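Long-range contact in GDSL-like Lipase/Acylhydrolase family protein (Neisseria meningitidis, PDB 4K3U), which probably acts as an esterase of the SGNH (GDSL-like) hydrolase family, consistent with removal of O-acetyl groups from peptidoglycan: residues Val149-Lys154 and Gln177-Gly182. Sequence-based numbering, arbitrary orientation.
Sequences VSLFAK and QVLDTG
Val178 lays its CG2 methyl over one face of the Phe152 ring, 3.9 Å from the ring centroid and 25° off the normal, a CH-pi contact displaced toward the rim carbons CD1 and CE1. With Val178 CG2 set beside its own backbone N, the other methyl, CG1, opposite that N, reaches diagonally across to Ser150 CB (3.8 Å). On the same face of the sheet, Ser150 OG donates to Asp180 OD1 at 2.6 Å, meeting that oxygen nearly along its C-O direction. Both side chains hold their gamma atoms beside the backbone N (chi1 -65° for Ser150), which brings hydroxyl and carboxylate together across a non-hydrogen-bonded pair.

The opposite face is apolar at its centre: Leu151 CD1 rests against Leu179 CB (3.7 Å), while Leu179 CD1 extends to Ala153 CB (3.7 Å). Six backbone bonds, two at each of the pairs Val149-Thr181, Leu151-Leu179 and Ala153-Gln177, define the antiparallel register. Leu151 O, for example, accepts from Leu179 N at 2.8 Å with an N-H...O angle of 168°. Leu179 O, which accepts from Leu151 N, is also approached by Ser150 CA at 3.0 Å, a CA-H...O contact.

Strand 146-155 pairs with 177-184 on one edge and, through bonds such as Ser150 with Asn201, with 195-203 on the other. Trp88 meets the Phe152 ring, whereas Val149 and Leu151 pack on strand 187-191 and Leu179 on Val169, joining two antiparallel sheets, consistent with the galactose-binding-domain-like fold expected of this peptidoglycan O-acetylesterase N-terminal family.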
# COMPACT_ATOMS: atom_id res chain seq x y z
N VAL A 149 13.85 12.58 1.84
CA VAL A 149 13.17 11.94 2.96
C VAL A 149 12.00 12.78 3.48
O VAL A 149 12.13 13.96 3.77
CB VAL A 149 14.15 11.64 4.13
CG1 VAL A 149 13.42 10.99 5.31
CG2 VAL A 149 15.27 10.74 3.66
N SER A 150 10.84 12.14 3.59
CA SER A 150 9.73 12.75 4.32
C SER A 150 9.26 11.77 5.39
O SER A 150 9.39 10.56 5.22
CB SER A 150 8.58 13.10 3.38
OG SER A 150 8.95 14.11 2.46
N LEU A 151 8.73 12.30 6.49
CA LEU A 151 8.20 11.46 7.57
C LEU A 151 6.86 11.99 8.05
O LEU A 151 6.75 13.17 8.36
CB LEU A 151 9.13 11.41 8.79
CG LEU A 151 10.65 11.50 8.81
CD1 LEU A 151 11.17 12.89 8.48
CD2 LEU A 151 11.10 11.11 10.21
N PHE A 152 5.87 11.12 8.18
CA PHE A 152 4.73 11.47 9.01
C PHE A 152 5.20 11.46 10.45
O PHE A 152 5.91 10.54 10.87
CB PHE A 152 3.57 10.51 8.82
CG PHE A 152 2.84 10.70 7.53
CD1 PHE A 152 1.78 11.59 7.45
CD2 PHE A 152 3.21 9.99 6.39
CE1 PHE A 152 1.11 11.78 6.25
CE2 PHE A 152 2.53 10.18 5.19
CZ PHE A 152 1.49 11.08 5.13
N ALA A 153 4.81 12.47 11.22
CA ALA A 153 5.34 12.60 12.57
C ALA A 153 4.46 13.50 13.42
O ALA A 153 3.97 14.50 12.93
CB ALA A 153 6.78 13.15 12.54
N LYS A 154 4.27 13.13 14.68
CA LYS A 154 3.57 13.97 15.63
C LYS A 154 4.40 14.12 16.88
O LYS A 154 4.67 13.14 17.58
CB LYS A 154 2.20 13.40 15.97
CG LYS A 154 1.44 14.20 16.99
CD LYS A 154 0.07 13.60 17.27
CE LYS A 154 0.16 12.35 18.12
NZ LYS A 154 -1.21 11.87 18.47
N GLN A 177 2.00 15.80 11.08
CA GLN A 177 2.44 16.64 9.98
C GLN A 177 3.45 15.84 9.18
O GLN A 177 3.82 14.76 9.59
CB GLN A 177 3.05 17.95 10.49
CG GLN A 177 4.17 17.74 11.48
CD GLN A 177 4.50 19.00 12.25
OE1 GLN A 177 5.33 19.79 11.83
NE2 GLN A 177 3.82 19.19 13.39
N VAL A 178 3.86 16.36 8.04
CA VAL A 178 4.92 15.69 7.28
C VAL A 178 6.20 16.52 7.37
O VAL A 178 6.19 17.73 7.13
CB VAL A 178 4.52 15.48 5.80
CG1 VAL A 178 5.65 14.86 5.01
CG2 VAL A 178 3.27 14.60 5.72
N LEU A 179 7.29 15.86 7.74
CA LEU A 179 8.57 16.53 7.86
C LEU A 179 9.38 16.25 6.61
O LEU A 179 9.55 15.09 6.24
CB LEU A 179 9.32 16.06 9.12
CG LEU A 179 8.58 16.12 10.46
CD1 LEU A 179 9.43 15.52 11.59
CD2 LEU A 179 8.15 17.54 10.81
N ASP A 180 9.86 17.29 5.93
CA ASP A 180 10.69 17.12 4.74
C ASP A 180 12.14 17.41 5.02
O ASP A 180 12.46 18.43 5.65
CB ASP A 180 10.23 18.04 3.60
CG ASP A 180 8.80 17.80 3.22
OD1 ASP A 180 8.42 16.62 3.06
OD2 ASP A 180 8.07 18.80 3.08
N THR A 181 13.03 16.54 4.54
CA THR A 181 14.45 16.81 4.63
C THR A 181 15.19 15.97 3.60
O THR A 181 14.57 15.32 2.75
CB THR A 181 15.00 16.53 6.07
OG1 THR A 181 16.36 16.99 6.16
CG2 THR A 181 14.94 15.03 6.41
N GLY A 182 16.52 16.03 3.65
CA GLY A 182 17.35 15.27 2.74
C GLY A 182 18.37 14.47 3.52
O GLY A 182 18.99 14.97 4.45